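Hypothetical protein aq_1494 (PDB 2EGR) is a putative esterase of the hotdog-fold 4-hydroxybenzoyl-CoA thioesterase family that may hydrolyse fatty acyl-CoA thioesters. Local coordinates at residues A[28-33]-A[73-77]; A[60-66]-A[99-104]. One frame throughout, in Å; residues are numbered along the deposited sequence.

In the fold
Both contacts belong to one hotdog fold, in which a curved antiparallel sheet wraps around helix 22-39. Contact 1 packs the helix (28-33) on strand 72-82, and contact 2 pairs the end of strand 52-63 with strand 98-111. Their centres lie about 12 Å apart. Phe29 joins them: its CE2 is 3.4 Å from Ala103 CB, and its CZ is 3.9 Å from Cys61 SG. Along the chain the four segments alternate. The side chain of Asp15, predicted to be the active-site residue, is about 11 Å from that of Tyr28 and about 9 Å from that of Pro66. Both contacts also touch another subunit, a further copy of the protein.

Contact 1: residues A[28-33]-A[73-77]; sequences YFEEAR and FEVHL
Tyr28 and Phe73 form the aromatic part of this contact. Phe73 CZ sits over the centre of the Tyr28 ring, 3.3 Å above its plane. The ring centroids are 4.6 Å apart and the planes are inclined at 39°, so the pair is oblique. Phe73 has its CG between the backbone N and the carbonyl carbon (chi1 68°), which carries the ring from the strand to the tyrosine face. The Tyr28 hydroxyl is hydrogen-bonded to Glu13.

The rest is aliphatic packing. Val75 CG1 fits between two helix residues. Val75 CG1 lies 3.7 Å from Ala32 CB and, at the ring edge of Phe29, 4.1 Å from Phe29 CD1. Leu77 CD1 packs on the helix backbone, 3.8 Å from Ala32 O, and meets Arg33 CG at 4.2 Å. The Arg33 chain bends at chi3, and its guanidinium leads away from the strand to bond Tyr91 OH.

No hydrogen bond links the two segments. The helix and strand axes cross at -60°, 9.2 Å apart at their closest. Phe73, Val75 and Leu77, every second residue of the strand, point to the helix. Strand 72-82 is flanked by strands 3-8 and 86-95, and helix 22-39 lies against this sheet as the buried helix of the hotdog fold.

Contact 2: residues A[60-66]-A[99-104]; sequences YCEYKKP and AVAKAN
An antiparallel ladder joins the end of strand 52-63 to strand 98-111 in the hotdog sheet. Tyr60 pairs with Asn104 and Glu62 with Lys102, both as hydrogen-bonded pairs. The bond from Glu62 N to Lys102 O is nearly straight (2.8 Å, 177° at the hydrogen). Cys61 with Ala103 and Tyr63 with Ala101 are the non-hydrogen-bonded pairs. Cys61 SG lies 4.0 Å from Ala103 CB, on the face that meets Phe26 and Phe29 of helix 22-39. SG also sits over the rim of one face of the Tyr63 ring.

Val100 and Ala101 form a classic beta bulge opposite Val93 of strand 86-95. Val100 O accepts two backbone hydrogen bonds from the loop after strand 52-63, from Lys64 N at 2.8 Å and Lys65 N at 3.0 Å. The Lys64 donor stands 37° out of the carbonyl plane. These two bonds hold the chain as it leaves the strand.

The other face is polar. Glu62 and Lys102 lie side by side, pointing the same way, but their charged ends do not meet. Tyr60 OH gives a 2.6 Å hydrogen bond to Glu62 OE1, on its anti side, 34° out of the carboxylate plane. Lys64 crosses Lys102, with Lys64 CE 3.7 Å from Lys102 CG, and its amine makes a long salt bridge to Glu62 OE2. Tyr60, Cys61 and Glu62 pair antiparallel with a strand of another subunit, continuing the sheet.

Contact 1: residues A[28-33]-A[73-77]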
ATOM      1  N   TYR A  28       9.245  -5.750  -1.704  1.00 14.43           N
ATOM      2  CA  TYR A  28       9.977  -6.971  -1.390  1.00 15.24           C
ATOM      3  C   TYR A  28      11.475  -6.755  -1.554  1.00 15.79           C
ATOM      4  O   TYR A  28      12.236  -7.156  -0.679  1.00 15.52           O
ATOM      5  CB  TYR A  28       9.555  -8.128  -2.278  1.00 15.41           C
ATOM      6  CG  TYR A  28       8.125  -8.624  -2.179  1.00 16.67           C
ATOM      7  CD1 TYR A  28       7.352  -8.416  -1.041  1.00 14.09           C
ATOM      8  CD2 TYR A  28       7.577  -9.331  -3.239  1.00 15.22           C
ATOM      9  CE1 TYR A  28       6.040  -8.938  -0.968  1.00 12.69           C
ATOM     10  CE2 TYR A  28       6.311  -9.854  -3.201  1.00 14.11           C
ATOM     11  CZ  TYR A  28       5.539  -9.647  -2.044  1.00 12.95           C
ATOM     12  OH  TYR A  28       4.274 -10.191  -2.005  1.00 16.25           O
ATOM     13  N   PHE A  29      11.904  -6.092  -2.640  1.00 15.10           N
ATOM     14  CA  PHE A  29      13.355  -5.783  -2.804  1.00 15.76           C
ATOM     15  C   PHE A  29      13.890  -4.910  -1.690  1.00 15.86           C
ATOM     16  O   PHE A  29      15.026  -5.073  -1.243  1.00 16.44           O
ATOM     17  CB  PHE A  29      13.636  -5.135  -4.177  1.00 16.12           C
ATOM     18  CG  PHE A  29      13.076  -5.897  -5.321  1.00 15.44           C
ATOM     19  CD1 PHE A  29      12.989  -7.301  -5.292  1.00 16.04           C
ATOM     20  CD2 PHE A  29      12.621  -5.229  -6.465  1.00 16.98           C
ATOM     21  CE1 PHE A  29      12.451  -8.008  -6.345  1.00 16.10           C
ATOM     22  CE2 PHE A  29      12.089  -5.941  -7.523  1.00 15.40           C
ATOM     23  CZ  PHE A  29      11.997  -7.326  -7.484  1.00 18.59           C
ATOM     24  N   GLU A  30      13.096  -3.930  -1.232  1.00 14.76           N
ATOM     25  CA  GLU A  30      13.509  -3.094  -0.145  1.00 14.99           C
ATOM     26  C   GLU A  30      13.643  -3.945   1.118  1.00 15.18           C
ATOM     27  O   GLU A  30      14.622  -3.794   1.867  1.00 14.97           O
ATOM     28  CB  GLU A  30      12.481  -1.959   0.078  1.00 14.14           C
ATOM     29  CG  GLU A  30      12.769  -1.070   1.286  1.00 14.87           C
ATOM     30  CD  GLU A  30      11.623  -0.116   1.589  1.00 16.19           C
ATOM     31  OE1 GLU A  30      11.497   0.921   0.878  1.00 19.73           O
ATOM     32  OE2 GLU A  30      10.902  -0.413   2.557  1.00 14.23           O
ATOM     33  N   GLU A  31      12.684  -4.827   1.368  1.00 14.56           N
ATOM     34  CA  GLU A  31      12.827  -5.674   2.561  1.00 15.83           C
ATOM     35  C   GLU A  31      14.138  -6.494   2.474  1.00 15.43           C
ATOM     36  O   GLU A  31      14.843  -6.694   3.496  1.00 15.72           O
ATOM     37  CB  GLU A  31      11.638  -6.613   2.691  1.00 15.89           C
ATOM     38  CG  GLU A  31      10.294  -5.904   2.869  1.00 15.14           C
ATOM     39  CD  GLU A  31       9.139  -6.886   3.126  1.00 19.32           C
ATOM     40  OE1 GLU A  31       9.347  -8.125   3.215  1.00 19.11           O
ATOM     41  OE2 GLU A  31       8.019  -6.395   3.245  1.00 18.88           O
ATOM     42  N   ALA A  32      14.421  -7.009   1.275  1.00 15.57           N
ATOM     43  CA  ALA A  32      15.633  -7.823   1.073  1.00 16.47           C
ATOM     44  C   ALA A  32      16.897  -7.016   1.332  1.00 18.15           C
ATOM     45  O   ALA A  32      17.790  -7.481   2.071  1.00 18.73           O
ATOM     46  CB  ALA A  32      15.642  -8.514  -0.286  1.00 16.03           C
ATOM     47  N   ARG A  33      16.985  -5.796   0.776  1.00 18.21           N
ATOM     48  CA  ARG A  33      18.115  -4.911   1.057  1.00 17.92           C
ATOM     49  C   ARG A  33      18.272  -4.646   2.540  1.00 18.68           C
ATOM     50  O   ARG A  33      19.382  -4.660   3.043  1.00 18.54           O
ATOM     51  CB  ARG A  33      17.997  -3.573   0.325  1.00 18.76           C
ATOM     52  CG  ARG A  33      18.043  -3.711  -1.168  1.00 17.56           C
ATOM     53  CD  ARG A  33      18.265  -2.331  -1.788  1.00 18.26           C
ATOM     54  NE  ARG A  33      17.175  -1.398  -1.468  1.00 18.28           N
ATOM     55  CZ  ARG A  33      16.020  -1.306  -2.144  1.00 16.90           C
ATOM     56  NH1 ARG A  33      15.733  -2.119  -3.156  1.00 16.29           N
ATOM     57  NH2 ARG A  33      15.128  -0.412  -1.757  1.00 17.31           N
ATOM     58  N   PHE A  73       8.394 -17.515  -1.446  1.00 18.25           N
ATOM     59  CA  PHE A  73       9.297 -17.116  -2.495  1.00 18.71           C
ATOM     60  C   PHE A  73      10.603 -16.633  -1.864  1.00 19.67           C
ATOM     61  O   PHE A  73      10.680 -16.426  -0.653  1.00 20.17           O
ATOM     62  CB  PHE A  73       8.631 -16.082  -3.447  1.00 19.62           C
ATOM     63  CG  PHE A  73       8.382 -14.760  -2.808  1.00 17.21           C
ATOM     64  CD1 PHE A  73       9.365 -13.779  -2.810  1.00 18.92           C
ATOM     65  CD2 PHE A  73       7.162 -14.512  -2.160  1.00 20.38           C
ATOM     66  CE1 PHE A  73       9.147 -12.534  -2.206  1.00 20.13           C
ATOM     67  CE2 PHE A  73       6.945 -13.296  -1.532  1.00 17.55           C
ATOM     68  CZ  PHE A  73       7.925 -12.307  -1.554  1.00 18.81           C
ATOM     69  N   GLU A  74      11.640 -16.517  -2.684  1.00 20.13           N
ATOM     70  CA  GLU A  74      12.929 -16.047  -2.216  1.00 19.61           C
ATOM     71  C   GLU A  74      13.395 -14.988  -3.181  1.00 19.06           C
ATOM     72  O   GLU A  74      13.248 -15.141  -4.380  1.00 19.68           O
ATOM     73  CB  GLU A  74      13.949 -17.209  -2.131  1.00 19.68           C
ATOM     74  CG  GLU A  74      13.488 -18.283  -1.167  1.00 21.38           C
ATOM     75  CD  GLU A  74      14.518 -19.379  -0.965  1.00 26.21           C
ATOM     76  OE1 GLU A  74      15.352 -19.579  -1.861  1.00 22.66           O
ATOM     77  OE2 GLU A  74      14.511 -19.985   0.126  1.00 26.57           O
ATOM     78  N   VAL A  75      13.924 -13.917  -2.608  1.00 19.04           N
ATOM     79  CA  VAL A  75      14.636 -12.876  -3.313  1.00 18.29           C
ATOM     80  C   VAL A  75      16.146 -13.134  -3.091  1.00 18.89           C
ATOM     81  O   VAL A  75      16.646 -13.073  -1.945  1.00 19.14           O
ATOM     82  CB  VAL A  75      14.242 -11.520  -2.729  1.00 17.73           C
ATOM     83  CG1 VAL A  75      14.969 -10.381  -3.442  1.00 18.37           C
ATOM     84  CG2 VAL A  75      12.690 -11.367  -2.770  1.00 17.86           C
ATOM     85  N   HIS A  76      16.840 -13.466  -4.173  1.00 19.88           N
ATOM     86  CA  HIS A  76      18.288 -13.657  -4.143  1.00 21.06           C
ATOM     87  C   HIS A  76      18.910 -12.372  -4.666  1.00 21.28           C
ATOM     88  O   HIS A  76      18.705 -11.992  -5.854  1.00 21.31           O
ATOM     89  CB  HIS A  76      18.691 -14.812  -5.063  1.00 21.57           C
ATOM     90  CG  HIS A  76      18.274 -16.172  -4.593  1.00 23.64           C
ATOM     91  ND1 HIS A  76      17.114 -16.419  -3.885  1.00 26.03           N
ATOM     92  CD2 HIS A  76      18.864 -17.378  -4.767  1.00 22.41           C
ATOM     93  CE1 HIS A  76      17.012 -17.718  -3.645  1.00 24.90           C
ATOM     94  NE2 HIS A  76      18.054 -18.320  -4.185  1.00 24.92           N
ATOM     95  N   LEU A  77      19.637 -11.708  -3.781  1.00 20.66           N
ATOM     96  CA  LEU A  77      20.219 -10.388  -4.000  1.00 21.91           C
ATOM     97  C   LEU A  77      21.694 -10.546  -4.311  1.00 23.67           C
ATOM     98  O   LEU A  77      22.371 -11.356  -3.665  1.00 22.68           O
ATOM     99  CB  LEU A  77      20.048  -9.575  -2.701  1.00 21.92           C
ATOM    100  CG  LEU A  77      20.491  -8.146  -2.438  1.00 21.97           C
ATOM    101  CD1 LEU A  77      19.739  -7.525  -1.243  1.00 24.69           C
ATOM    102  CD2 LEU A  77      21.990  -8.093  -2.178  1.00 22.13           C
TER

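Contact 2: residues A[60-66]-A[99-104]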
ATOM      1  N   TYR A  60      14.198  -1.347 -12.038  1.00 19.47           N
ATOM      2  CA  TYR A  60      13.714  -2.094 -13.156  1.00 21.15           C
ATOM      3  C   TYR A  60      13.242  -3.453 -12.657  1.00 21.46           C
ATOM      4  O   TYR A  60      13.907  -4.089 -11.814  1.00 21.70           O
ATOM      5  CB  TYR A  60      14.847  -2.311 -14.187  1.00 20.39           C
ATOM      6  CG  TYR A  60      14.468  -3.274 -15.280  1.00 21.88           C
ATOM      7  CD1 TYR A  60      13.637  -2.866 -16.342  1.00 22.95           C
ATOM      8  CD2 TYR A  60      14.879  -4.603 -15.244  1.00 22.97           C
ATOM      9  CE1 TYR A  60      13.270  -3.762 -17.351  1.00 20.89           C
ATOM     10  CE2 TYR A  60      14.525  -5.497 -16.249  1.00 23.57           C
ATOM     11  CZ  TYR A  60      13.732  -5.064 -17.304  1.00 23.81           C
ATOM     12  OH  TYR A  60      13.342  -5.954 -18.279  1.00 23.78           O
ATOM     13  N   CYS A  61      12.097  -3.901 -13.155  1.00 20.96           N
ATOM     14  CA  CYS A  61      11.639  -5.260 -12.882  1.00 20.23           C
ATOM     15  C   CYS A  61      11.036  -5.892 -14.118  1.00 21.42           C
ATOM     16  O   CYS A  61      10.265  -5.242 -14.848  1.00 21.27           O
ATOM     17  CB  CYS A  61      10.651  -5.334 -11.693  1.00 20.13           C
ATOM     18  SG  CYS A  61      10.414  -7.021 -11.058  1.00 21.04           S
ATOM     19  N   GLU A  62      11.427  -7.140 -14.370  1.00 22.13           N
ATOM     20  CA  GLU A  62      10.833  -7.970 -15.388  1.00 24.03           C
ATOM     21  C   GLU A  62      10.090  -9.138 -14.769  1.00 23.15           C
ATOM     22  O   GLU A  62      10.618  -9.870 -13.905  1.00 23.66           O
ATOM     23  CB  GLU A  62      11.827  -8.415 -16.491  1.00 23.98           C
ATOM     24  CG  GLU A  62      13.134  -8.972 -16.025  1.00 27.52           C
ATOM     25  CD  GLU A  62      14.119  -9.196 -17.192  1.00 29.58           C
ATOM     26  OE1 GLU A  62      13.968  -8.518 -18.245  1.00 35.16           O
ATOM     27  OE2 GLU A  62      15.044 -10.029 -17.037  1.00 34.33           O
ATOM     28  N   TYR A  63       8.863  -9.312 -15.229  1.00 21.78           N
ATOM     29  CA  TYR A  63       7.898 -10.212 -14.631  1.00 22.39           C
ATOM     30  C   TYR A  63       7.669 -11.409 -15.533  1.00 23.65           C
ATOM     31  O   TYR A  63       7.143 -11.291 -16.649  1.00 23.99           O
ATOM     32  CB  TYR A  63       6.571  -9.479 -14.332  1.00 21.93           C
ATOM     33  CG  TYR A  63       6.717  -8.248 -13.445  1.00 22.44           C
ATOM     34  CD1 TYR A  63       6.507  -8.335 -12.065  1.00 22.09           C
ATOM     35  CD2 TYR A  63       7.063  -7.009 -13.989  1.00 21.06           C
ATOM     36  CE1 TYR A  63       6.652  -7.196 -11.239  1.00 21.38           C
ATOM     37  CE2 TYR A  63       7.239  -5.877 -13.191  1.00 22.41           C
ATOM     38  CZ  TYR A  63       7.017  -5.980 -11.800  1.00 20.07           C
ATOM     39  OH  TYR A  63       7.167  -4.869 -11.020  1.00 17.94           O
ATOM     40  N   LYS A  64       8.073 -12.582 -15.062  1.00 23.53           N
ATOM     41  CA  LYS A  64       8.007 -13.784 -15.893  1.00 24.72           C
ATOM     42  C   LYS A  64       6.824 -14.689 -15.554  1.00 23.73           C
ATOM     43  O   LYS A  64       6.128 -15.158 -16.445  1.00 24.14           O
ATOM     44  CB  LYS A  64       9.340 -14.563 -15.832  1.00 24.82           C
ATOM     45  CG  LYS A  64      10.574 -13.688 -15.988  1.00 25.49           C
ATOM     46  CD  LYS A  64      11.868 -14.449 -15.581  1.00 27.33           C
ATOM     47  CE  LYS A  64      13.119 -13.590 -15.842  1.00 28.86           C
ATOM     48  NZ  LYS A  64      13.400 -13.395 -17.320  1.00 30.46           N
ATOM     49  N   LYS A  65       6.603 -14.950 -14.264  1.00 22.88           N
ATOM     50  CA  LYS A  65       5.487 -15.736 -13.789  1.00 21.71           C
ATOM     51  C   LYS A  65       4.916 -15.039 -12.540  1.00 20.35           C
ATOM     52  O   LYS A  65       5.663 -14.438 -11.793  1.00 19.37           O
ATOM     53  CB  LYS A  65       5.942 -17.157 -13.418  1.00 23.66           C
ATOM     54  CG  LYS A  65       6.554 -18.000 -14.590  1.00 25.26           C
ATOM     55  CD  LYS A  65       5.446 -18.581 -15.484  1.00 32.34           C
ATOM     56  CE  LYS A  65       5.991 -19.222 -16.782  1.00 32.71           C
ATOM     57  NZ  LYS A  65       5.052 -20.294 -17.292  1.00 38.97           N
ATOM     58  N   PRO A  66       3.616 -15.170 -12.292  1.00 21.09           N
ATOM     59  CA  PRO A  66       3.044 -14.457 -11.138  1.00 20.02           C
ATOM     60  C   PRO A  66       3.360 -15.123  -9.801  1.00 20.01           C
ATOM     61  O   PRO A  66       3.727 -16.290  -9.770  1.00 20.08           O
ATOM     62  CB  PRO A  66       1.544 -14.543 -11.395  1.00 20.87           C
ATOM     63  CG  PRO A  66       1.380 -15.844 -12.101  1.00 21.41           C
ATOM     64  CD  PRO A  66       2.579 -15.903 -13.038  1.00 20.19           C
ATOM     65  N   ALA A  99      12.647 -19.068 -11.568  1.00 26.88           N
ATOM     66  CA  ALA A  99      12.767 -17.609 -11.613  1.00 26.05           C
ATOM     67  C   ALA A  99      11.471 -16.979 -12.146  1.00 25.74           C
ATOM     68  O   ALA A  99      11.073 -17.163 -13.313  1.00 25.21           O
ATOM     69  CB  ALA A  99      13.984 -17.180 -12.424  1.00 26.09           C
ATOM     70  N   VAL A 100      10.826 -16.225 -11.262  1.00 24.46           N
ATOM     71  CA  VAL A 100       9.493 -15.687 -11.471  1.00 23.95           C
ATOM     72  C   VAL A 100       9.592 -14.183 -11.857  1.00 22.73           C
ATOM     73  O   VAL A 100       8.680 -13.615 -12.484  1.00 21.78           O
ATOM     74  CB  VAL A 100       8.710 -16.006 -10.145  1.00 24.67           C
ATOM     75  CG1 VAL A 100       8.133 -14.829  -9.453  1.00 26.58           C
ATOM     76  CG2 VAL A 100       7.799 -17.232 -10.274  1.00 24.50           C
ATOM     77  N   ALA A 101      10.700 -13.548 -11.475  1.00 20.81           N
ATOM     78  CA  ALA A 101      11.003 -12.182 -11.877  1.00 21.74           C
ATOM     79  C   ALA A 101      12.477 -11.879 -11.677  1.00 22.32           C
ATOM     80  O   ALA A 101      13.168 -12.548 -10.881  1.00 23.66           O
ATOM     81  CB  ALA A 101      10.131 -11.173 -11.068  1.00 20.94           C
ATOM     82  N   LYS A 102      12.965 -10.871 -12.390  1.00 22.25           N
ATOM     83  CA  LYS A 102      14.325 -10.348 -12.203  1.00 22.52           C
ATOM     84  C   LYS A 102      14.268  -8.846 -12.179  1.00 22.35           C
ATOM     85  O   LYS A 102      13.467  -8.258 -12.900  1.00 23.37           O
ATOM     86  CB  LYS A 102      15.245 -10.790 -13.353  1.00 22.50           C
ATOM     87  CG  LYS A 102      15.507 -12.253 -13.332  1.00 25.32           C
ATOM     88  CD  LYS A 102      16.654 -12.619 -14.258  1.00 26.97           C
ATOM     89  CE  LYS A 102      16.937 -14.115 -14.230  1.00 29.55           C
ATOM     90  NZ  LYS A 102      17.990 -14.406 -15.307  1.00 27.66           N
ATOM     91  N   ALA A 103      15.159  -8.238 -11.400  1.00 21.93           N
ATOM     92  CA  ALA A 103      15.185  -6.801 -11.187  1.00 21.74           C
ATOM     93  C   ALA A 103      16.563  -6.259 -10.844  1.00 21.98           C
ATOM     94  O   ALA A 103      17.517  -7.022 -10.560  1.00 21.40           O
ATOM     95  CB  ALA A 103      14.216  -6.441 -10.063  1.00 21.80           C
ATOM     96  N   ASN A 104      16.635  -4.935 -10.801  1.00 21.01           N
ATOM     97  CA  ASN A 104      17.807  -4.225 -10.366  1.00 22.06           C
ATOM     98  C   ASN A 104      17.431  -2.834  -9.901  1.00 21.51           C
ATOM     99  O   ASN A 104      16.408  -2.266 -10.370  1.00 20.93           O
ATOM    100  CB  ASN A 104      18.887  -4.215 -11.462  1.00 22.57           C
ATOM    101  CG  ASN A 104      18.453  -3.495 -12.738  1.00 22.14           C
ATOM    102  OD1 ASN A 104      18.545  -2.276 -12.821  1.00 24.19           O
ATOM    103  ND2 ASN A 104      18.076  -4.258 -13.759  1.00 22.74           N
TER